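Local coordinates for uncharacterized protein (Pyrococcus abyssi, PDB 5IFF), which acts as the restriction DNA glycosylase R.PabI, binding double-stranded DNA as a tetramer and probably excising adenine bases from its recognition sequence, at residues Q59-R64 against Y68-S73; S156-C161 against K196-A201; K28-E31 against I36-S39. The protein carries 2 engineered substitutions. All blocks are in the same frame, centred on the assembly; numbering follows the deposited sequence.

Contact 1 (Q59-R64 against Y68-S73)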
loop_
_atom_site.group_PDB
_atom_site.type_symbol
_atom_site.label_atom_id
_atom_site.label_comp_id
_atom_site.label_asym_id
_atom_site.label_seq_id
_atom_site.Cartn_x
_atom_site.Cartn_y
_atom_site.Cartn_z
ATOM N N GLN A 59 6.235 18.877 -4.174
ATOM C CA GLN A 59 6.379 18.233 -5.475
ATOM C C GLN A 59 5.110 18.540 -6.217
ATOM O O GLN A 59 4.084 17.849 -6.032
ATOM C CB GLN A 59 6.613 16.711 -5.335
ATOM C CG GLN A 59 7.004 16.077 -6.624
ATOM C CD GLN A 59 5.829 15.384 -7.267
ATOM O OE1 GLN A 59 5.297 14.418 -6.723
ATOM N NE2 GLN A 59 5.390 15.895 -8.418
ATOM N N ILE A 60 5.177 19.572 -7.048
ATOM C CA ILE A 60 3.984 20.191 -7.581
ATOM C C ILE A 60 3.645 19.627 -8.983
ATOM O O ILE A 60 4.532 19.182 -9.728
ATOM C CB ILE A 60 4.145 21.713 -7.630
ATOM C CG1 ILE A 60 2.808 22.402 -7.907
ATOM C CG2 ILE A 60 5.226 22.124 -8.670
ATOM C CD1 ILE A 60 2.900 23.956 -7.740
ATOM N N SER A 61 2.352 19.611 -9.307
ATOM C CA SER A 61 1.870 19.004 -10.568
ATOM C C SER A 61 1.064 20.046 -11.350
ATOM O O SER A 61 0.769 21.114 -10.811
ATOM C CB SER A 61 0.987 17.769 -10.295
ATOM O OG SER A 61 1.707 16.758 -9.637
ATOM N N TYR A 62 0.677 19.735 -12.597
ATOM C CA TYR A 62 -0.196 20.683 -13.338
ATOM C C TYR A 62 -1.484 19.966 -13.830
ATOM O O TYR A 62 -2.373 20.586 -14.393
ATOM C CB TYR A 62 0.576 21.327 -14.507
ATOM C CG TYR A 62 1.286 20.346 -15.438
ATOM C CD1 TYR A 62 0.567 19.583 -16.346
ATOM C CD2 TYR A 62 2.681 20.186 -15.392
ATOM C CE1 TYR A 62 1.199 18.650 -17.212
ATOM C CE2 TYR A 62 3.340 19.265 -16.243
ATOM C CZ TYR A 62 2.587 18.513 -17.162
ATOM O OH TYR A 62 3.173 17.599 -17.996
ATOM N N ALA A 63 -1.591 18.656 -13.596
ATOM C CA ALA A 63 -2.776 17.916 -14.014
ATOM C C ALA A 63 -3.054 16.804 -13.022
ATOM O O ALA A 63 -2.146 16.371 -12.282
ATOM C CB ALA A 63 -2.599 17.361 -15.433
ATOM N N ARG A 64 -4.318 16.419 -12.930
ATOM C CA ARG A 64 -4.746 15.281 -12.108
ATOM C C ARG A 64 -5.936 14.610 -12.798
ATOM O O ARG A 64 -6.886 15.287 -13.195
ATOM C CB ARG A 64 -5.122 15.711 -10.679
ATOM C CG ARG A 64 -5.636 14.530 -9.855
ATOM C CD ARG A 64 -5.699 14.766 -8.367
ATOM N NE ARG A 64 -6.786 15.654 -7.995
ATOM C CZ ARG A 64 -7.227 15.806 -6.756
ATOM N NH1 ARG A 64 -6.675 15.131 -5.756
ATOM N NH2 ARG A 64 -8.223 16.650 -6.521
ATOM N N TYR A 68 -6.593 19.561 -16.424
ATOM C CA TYR A 68 -5.663 20.642 -16.058
ATOM C C TYR A 68 -6.349 21.655 -15.170
ATOM O O TYR A 68 -6.446 22.815 -15.535
ATOM C CB TYR A 68 -5.100 21.317 -17.313
ATOM C CG TYR A 68 -4.136 20.431 -18.054
ATOM C CD1 TYR A 68 -4.574 19.243 -18.681
ATOM C CD2 TYR A 68 -2.809 20.743 -18.114
ATOM C CE1 TYR A 68 -3.673 18.420 -19.335
ATOM C CE2 TYR A 68 -1.910 19.944 -18.776
ATOM C CZ TYR A 68 -2.330 18.793 -19.375
ATOM O OH TYR A 68 -1.385 17.993 -19.995
ATOM N N ASP A 69 -6.881 21.209 -14.034
ATOM C CA ASP A 69 -7.385 22.155 -13.026
ATOM C C ASP A 69 -6.878 21.730 -11.626
ATOM O O ASP A 69 -7.659 21.360 -10.743
ATOM C CB ASP A 69 -8.914 22.227 -13.055
ATOM C CG ASP A 69 -9.475 23.261 -12.079
ATOM O OD1 ASP A 69 -8.763 24.247 -11.769
ATOM O OD2 ASP A 69 -10.636 23.082 -11.630
ATOM N N TYR A 70 -5.572 21.731 -11.473
ATOM C CA TYR A 70 -4.953 21.116 -10.285
ATOM C C TYR A 70 -3.631 21.747 -10.012
ATOM O O TYR A 70 -2.802 21.835 -10.922
ATOM C CB TYR A 70 -4.758 19.615 -10.517
ATOM C CG TYR A 70 -4.127 18.847 -9.335
ATOM C CD1 TYR A 70 -4.830 18.676 -8.131
ATOM C CD2 TYR A 70 -2.858 18.253 -9.456
ATOM C CE1 TYR A 70 -4.275 17.949 -7.063
ATOM C CE2 TYR A 70 -2.302 17.500 -8.407
ATOM C CZ TYR A 70 -2.994 17.383 -7.205
ATOM O OH TYR A 70 -2.436 16.650 -6.166
ATOM N N GLU A 71 -3.432 22.213 -8.779
ATOM C CA GLU A 71 -2.195 22.873 -8.350
ATOM C C GLU A 71 -1.721 23.956 -9.337
ATOM O O GLU A 71 -2.370 24.980 -9.464
ATOM C CB GLU A 71 -1.116 21.828 -8.108
ATOM C CG GLU A 71 -1.532 20.874 -6.980
ATOM C CD GLU A 71 -0.414 19.952 -6.508
ATOM O OE1 GLU A 71 0.510 19.598 -7.279
ATOM O OE2 GLU A 71 -0.505 19.544 -5.348
ATOM N N LEU A 72 -0.593 23.746 -10.012
ATOM C CA LEU A 72 -0.078 24.805 -10.851
ATOM C C LEU A 72 -1.104 25.200 -11.956
ATOM O O LEU A 72 -1.198 26.365 -12.270
ATOM C CB LEU A 72 1.262 24.393 -11.512
ATOM C CG LEU A 72 1.905 25.503 -12.379
ATOM C CD1 LEU A 72 2.302 26.811 -11.605
ATOM C CD2 LEU A 72 3.149 24.956 -13.101
ATOM N N SER A 73 -1.842 24.249 -12.552
ATOM C CA SER A 73 -2.755 24.706 -13.617
ATOM C C SER A 73 -3.914 25.520 -13.029
ATOM O O SER A 73 -4.450 26.428 -13.686
ATOM C CB SER A 73 -3.330 23.548 -14.476
ATOM O OG SER A 73 -3.890 22.481 -13.721
HETATM O O HOH W 1 1.616 17.255 -6.895
#
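Ser61 and Glu71 hold each other at the point where the loop after strand 54-59 doubles back onto the start of helix 72-81, and the turn is a worked example of polar bookkeeping at a helix N terminus. Glu71 occupies the N-cap position. Its OE1 accepts a hydrogen bond from the backbone N of Ser61 at 2.7 Å, nearly along the carboxylate C-O axis, and accepts a second one from a water. That water also donates to Gln59 O at 2.7 Å and accepts from Ser61 OG, so a single molecule bridges Gln59, Ser61 and the N-cap residue. The other carboxylate oxygen, Glu71 OE2, is bonded to Trp58 NE1. Return traffic runs from the helix: Leu72 N donates to Ser61 O at 3.1 Å. Gln59 and Ile60 belong to the adenine-binding site seen for this protein, so these bonds lie beside that site and are consistent with a role in holding its backbone in place.

Aromatic groups fill in around the polar core. With CG trans to the backbone N (chi1 -179°), the Tyr70 ring is carried across to Arg64, whose CB lies over one face while Glu71 CG lies over the centre of the other. The Arg64 guanidinium runs within 19° of the ring plane, its NE 3.5 Å from Tyr70 CE1. Tyr70 OH is bonded to Glu2 and Lys24. Tyr62 and Tyr68 lie side by side, slid apart so that they barely overlap; Ala63 CB sits over the middle of the Tyr68 ring, and Tyr62 OH reaches Asp208 and His205.

One hydroxyl closes the turn: Ser73 OG accepts Tyr70 N at 2.9 Å, almost straight, and donates to Tyr62 O over a short 2.5 Å, approaching from above that carbonyl's plane.

Contact 2 (S156-C161 against K196-A201); sequences SMVYVC and KAFIIA
Val158 meets Ala197 and Phe198 with separate branches, an instructive case of one beta-branched residue serving two neighbours on a helix. Its CB already touches the ring, standing 3.7 Å from Phe198 CZ. From there the side chain divides. CG1, placed opposite the backbone N (chi1 174°), reaches the methyl of Ala197, with 3.8 Å between Val158 CG1 and Ala197 CB. CG2 turns the other way and settles over one face of the Phe198 ring, displaced toward the rim: Val158 CG2 is 3.6 Å from Phe198 CE1, and its line to the ring centroid lies 18° off the ring normal, a CH-pi contact. The ring gains further aromatic neighbours in Tyr62 and His205, both meeting it edge-to-face.

One helical turn on from Ala197, Ala201 CB packs against Ser156, 3.6 Å from its OG. The hydroxyl is not left without a polar partner in this buried setting, because Ser156 OG is hydrogen-bonded to Glu105. No hydrogen bond crosses between 156-161 and 196-201; the axes of these short segments approach to 8.9 Å and run nearly antiparallel at 162°, with small alanine methyls at the interface. Phe121 of the third subunit packs on Ala197 and Ile200.

The contact is helix-on-sheet packing, helix 188-201 against strand 154-163; as Val158 belongs to the adenine site seen for this protein, the helix probably forms part of the backing of that site.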
loop_
_atom_site.group_PDB
_atom_site.type_symbol
_atom_site.label_atom_id
_atom_site.label_comp_id
_atom_site.label_asym_id
_atom_site.label_seq_id
_atom_site.Cartn_x
_atom_site.Cartn_y
_atom_site.Cartn_z
ATOM N N SER A 156 11.101 13.125 -14.730
ATOM C CA SER A 156 11.541 14.385 -14.125
ATOM C C SER A 156 10.497 14.857 -13.136
ATOM O O SER A 156 9.304 14.733 -13.398
ATOM C CB SER A 156 11.793 15.463 -15.197
ATOM O OG SER A 156 10.679 15.448 -16.088
ATOM N N MET A 157 10.920 15.432 -12.001
ATOM C CA MET A 157 9.936 15.949 -11.046
ATOM C C MET A 157 10.276 17.385 -10.715
ATOM O O MET A 157 11.438 17.709 -10.555
ATOM C CB MET A 157 9.914 15.113 -9.755
ATOM C CG MET A 157 9.437 13.613 -10.002
ATOM S SD MET A 157 8.624 12.909 -8.561
ATOM C CE MET A 157 9.973 12.943 -7.387
ATOM N N VAL A 158 9.266 18.246 -10.618
ATOM C CA VAL A 158 9.506 19.636 -10.298
ATOM C C VAL A 158 9.045 19.908 -8.863
ATOM O O VAL A 158 7.983 19.411 -8.446
ATOM C CB VAL A 158 8.771 20.586 -11.288
ATOM C CG1 VAL A 158 8.932 22.097 -10.826
ATOM C CG2 VAL A 158 9.322 20.386 -12.712
ATOM N N TYR A 159 9.837 20.680 -8.119
ATOM C CA TYR A 159 9.592 20.961 -6.708
ATOM C C TYR A 159 9.634 22.454 -6.564
ATOM O O TYR A 159 10.454 23.122 -7.234
ATOM C CB TYR A 159 10.681 20.394 -5.773
ATOM C CG TYR A 159 10.599 18.911 -5.540
ATOM C CD1 TYR A 159 11.044 18.024 -6.510
ATOM C CD2 TYR A 159 10.100 18.399 -4.341
ATOM C CE1 TYR A 159 10.967 16.652 -6.305
ATOM C CE2 TYR A 159 10.028 17.042 -4.125
ATOM C CZ TYR A 159 10.469 16.177 -5.107
ATOM O OH TYR A 159 10.390 14.842 -4.910
ATOM N N VAL A 160 8.797 22.994 -5.693
ATOM C CA VAL A 160 9.061 24.374 -5.217
ATOM C C VAL A 160 9.311 24.261 -3.705
ATOM O O VAL A 160 8.621 23.509 -3.006
ATOM C CB VAL A 160 7.901 25.349 -5.535
ATOM C CG1 VAL A 160 6.613 24.797 -4.987
ATOM C CG2 VAL A 160 8.176 26.735 -4.961
ATOM N N CYS A 161 10.326 24.957 -3.213
ATOM C CA CYS A 161 10.663 24.942 -1.795
ATOM C C CYS A 161 10.354 26.352 -1.285
ATOM O O CYS A 161 11.001 27.306 -1.711
ATOM C CB CYS A 161 12.138 24.629 -1.561
ATOM S SG CYS A 161 12.483 22.871 -2.004
ATOM N N LYS A 196 8.229 27.492 -16.571
ATOM C CA LYS A 196 9.512 27.325 -17.270
ATOM C C LYS A 196 10.235 26.064 -16.833
ATOM O O LYS A 196 10.886 25.396 -17.670
ATOM C CB LYS A 196 10.403 28.513 -17.050
ATOM C CG LYS A 196 9.874 29.767 -17.818
ATOM C CD LYS A 196 10.631 31.039 -17.404
ATOM C CE LYS A 196 12.029 31.005 -17.927
ATOM N NZ LYS A 196 12.570 32.398 -18.007
ATOM N N ALA A 197 10.134 25.740 -15.543
ATOM C CA ALA A 197 10.716 24.477 -15.045
ATOM C C ALA A 197 10.133 23.255 -15.792
ATOM O O ALA A 197 10.873 22.370 -16.248
ATOM C CB ALA A 197 10.501 24.346 -13.513
ATOM N N PHE A 198 8.814 23.184 -15.923
ATOM C CA PHE A 198 8.231 22.061 -16.590
ATOM C C PHE A 198 8.625 22.031 -18.079
ATOM O O PHE A 198 8.826 20.947 -18.667
ATOM C CB PHE A 198 6.692 22.092 -16.421
ATOM C CG PHE A 198 6.227 21.492 -15.127
ATOM C CD1 PHE A 198 6.386 20.115 -14.901
ATOM C CD2 PHE A 198 5.656 22.280 -14.119
ATOM C CE1 PHE A 198 5.940 19.511 -13.692
ATOM C CE2 PHE A 198 5.228 21.699 -12.900
ATOM C CZ PHE A 198 5.366 20.322 -12.688
ATOM N N ILE A 199 8.730 23.220 -18.675
ATOM C CA ILE A 199 9.109 23.351 -20.067
ATOM C C ILE A 199 10.524 22.767 -20.311
ATOM O O ILE A 199 10.732 22.112 -21.336
ATOM C CB ILE A 199 9.028 24.829 -20.511
ATOM C CG1 ILE A 199 7.564 25.188 -20.762
ATOM C CG2 ILE A 199 9.844 25.093 -21.776
ATOM C CD1 ILE A 199 7.366 26.695 -20.931
ATOM N N ILE A 200 11.463 22.963 -19.372
ATOM C CA ILE A 200 12.836 22.465 -19.599
ATOM C C ILE A 200 13.055 21.043 -19.012
ATOM O O ILE A 200 14.074 20.418 -19.274
ATOM C CB ILE A 200 13.892 23.401 -19.041
ATOM C CG1 ILE A 200 13.832 23.464 -17.506
ATOM C CG2 ILE A 200 13.765 24.781 -19.691
ATOM C CD1 ILE A 200 15.158 23.957 -16.887
ATOM N N ALA A 201 12.060 20.521 -18.298
ATOM C CA ALA A 201 12.188 19.186 -17.683
ATOM C C ALA A 201 12.194 18.031 -18.689
ATOM O O ALA A 201 13.020 17.089 -18.580
ATOM C CB ALA A 201 11.044 18.985 -16.670
#

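Contact 3 (K28-E31 against I36-S39)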
loop_
_atom_site.group_PDB
_atom_site.type_symbol
_atom_site.label_atom_id
_atom_site.label_comp_id
_atom_site.label_asym_id
_atom_site.label_seq_id
_atom_site.Cartn_x
_atom_site.Cartn_y
_atom_site.Cartn_z
ATOM N N LYS A 28 11.012 20.572 5.079
ATOM C CA LYS A 28 12.371 20.058 4.935
ATOM C C LYS A 28 13.379 21.120 5.371
ATOM O O LYS A 28 13.096 22.299 5.295
ATOM C CB LYS A 28 12.621 19.652 3.488
ATOM C CG LYS A 28 11.831 18.409 3.077
ATOM C CD LYS A 28 12.286 17.899 1.752
ATOM C CE LYS A 28 11.667 16.518 1.425
ATOM N NZ LYS A 28 11.728 16.305 -0.061
ATOM N N LYS A 29 14.558 20.682 5.792
ATOM C CA LYS A 29 15.602 21.599 6.242
ATOM C C LYS A 29 16.633 21.668 5.137
ATOM O O LYS A 29 17.123 20.620 4.658
ATOM C CB LYS A 29 16.222 21.127 7.560
ATOM C CG LYS A 29 17.194 22.129 8.157
ATOM C CD LYS A 29 17.739 21.635 9.496
ATOM C CE LYS A 29 18.371 22.768 10.282
ATOM N NZ LYS A 29 19.110 22.243 11.467
ATOM N N ILE A 30 16.901 22.882 4.664
ATOM C CA ILE A 30 17.928 23.109 3.655
ATOM C C ILE A 30 18.896 24.130 4.218
ATOM O O ILE A 30 18.659 25.338 4.128
ATOM C CB ILE A 30 17.339 23.589 2.328
ATOM C CG1 ILE A 30 16.145 22.720 1.950
ATOM C CG2 ILE A 30 18.422 23.617 1.220
ATOM C CD1 ILE A 30 15.295 23.273 0.735
ATOM N N GLU A 31 19.975 23.636 4.812
ATOM C CA GLU A 31 20.823 24.480 5.629
ATOM C C GLU A 31 21.508 25.530 4.797
ATOM O O GLU A 31 22.130 25.215 3.781
ATOM C CB GLU A 31 21.866 23.641 6.376
ATOM C CG GLU A 31 21.669 23.656 7.864
ATOM C CD GLU A 31 22.658 22.757 8.570
ATOM O OE1 GLU A 31 23.874 22.989 8.396
ATOM O OE2 GLU A 31 22.221 21.816 9.273
ATOM N N ILE A 36 21.247 18.913 -0.249
ATOM C CA ILE A 36 20.042 18.142 -0.519
ATOM C C ILE A 36 19.036 18.414 0.590
ATOM O O ILE A 36 19.389 18.358 1.766
ATOM C CB ILE A 36 20.367 16.618 -0.593
ATOM C CG1 ILE A 36 21.608 16.391 -1.447
ATOM C CG2 ILE A 36 19.192 15.836 -1.133
ATOM C CD1 ILE A 36 22.111 14.990 -1.391
ATOM N N PRO A 37 17.776 18.689 0.234
ATOM C CA PRO A 37 16.849 18.912 1.352
ATOM C C PRO A 37 16.757 17.683 2.277
ATOM O O PRO A 37 16.769 16.524 1.795
ATOM C CB PRO A 37 15.526 19.196 0.657
ATOM C CG PRO A 37 15.937 19.747 -0.714
ATOM C CD PRO A 37 17.145 18.920 -1.080
ATOM N N VAL A 38 16.723 17.946 3.580
ATOM C CA VAL A 38 16.679 16.912 4.609
ATOM C C VAL A 38 15.291 16.905 5.260
ATOM O O VAL A 38 14.770 17.947 5.630
ATOM C CB VAL A 38 17.768 17.148 5.687
ATOM C CG1 VAL A 38 17.813 16.003 6.702
ATOM C CG2 VAL A 38 19.131 17.343 5.037
ATOM N N SER A 39 14.689 15.736 5.417
ATOM C CA SER A 39 13.321 15.672 5.938
ATOM C C SER A 39 13.289 15.910 7.452
ATOM O O SER A 39 14.285 15.685 8.157
ATOM C CB SER A 39 12.672 14.321 5.602
ATOM O OG SER A 39 12.549 14.141 4.194
#
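Lys29 and Val38 are joined by two backbone hydrogen bonds, the standard signature of a hydrogen-bonded pair in an antiparallel hairpin. Lys29 N donates to Val38 O at 2.7 Å, nearly straight at 169° and in the carbonyl plane. The return bond, Val38 N to Lys29 O, is 2.9 Å long, its donor tilted 22° from the carbonyl plane. Lys28 and Ser39 form the adjacent non-hydrogen-bonded pair, where Lys28 CA comes within 3.3 Å of Val38 O.

Outward from this backbone frame, the packing gathers on Pro37. The aliphatic stem of Lys28, extended beyond CG, passes toward the proline, with Lys28 CD 3.7 Å from Pro37 CB, before its CE nears Ser39 OG. Ile30 lies alongside the same ring and points the same way: Ile30 CG1 is 3.8 Å from Pro37 CB, and its CD1 continues to Pro37 CG. Lys28 and Ser39 project from one face of the hairpin, Lys29 and Val38 from the other.

On its other edge, strand 25-29 is joined to strand 54-59 by backbone hydrogen bonding between Lys28 and Tyr55, and just beyond the strand Ile30 is likewise backbone-bonded to Asp53. The third subunit packs on the 36-39 side, where its Arg111 meets Pro37 and its Val152 meets Val38.

The register is therefore set by backbone bonds rather than cross-hairpin charge pairs. The DNA passes within about 5 Å of the contact's nearest atom, so the Lys28 ammonium could add positive potential there, while a long, weak salt bridge to Glu31 probably offsets part of the Lys29 charge.

In the fold
From the N terminus, contact 3 comes first, closing the short hairpin between strand 25-29 and strand 38-39. Contact 1 follows, closing a tight loop where strand 54-59 gives way to helix 72-81. Contact 2 is last and spans a longer excursion, joining strand 154-163 to helix 188-201. The three are in series, neither nested nor crossed. Strand 54-59 lies between strands 25-29 and 154-163 in one antiparallel sheet, so the hairpin is joined through it to strand 154-163, on which helix 188-201 packs. Contacts 1 and 2 touch directly through a probable hydrogen bond from Ile60 N to Val158 O, bringing the adenine-site residues together, while Cys161 packs against Ile30 of contact 3.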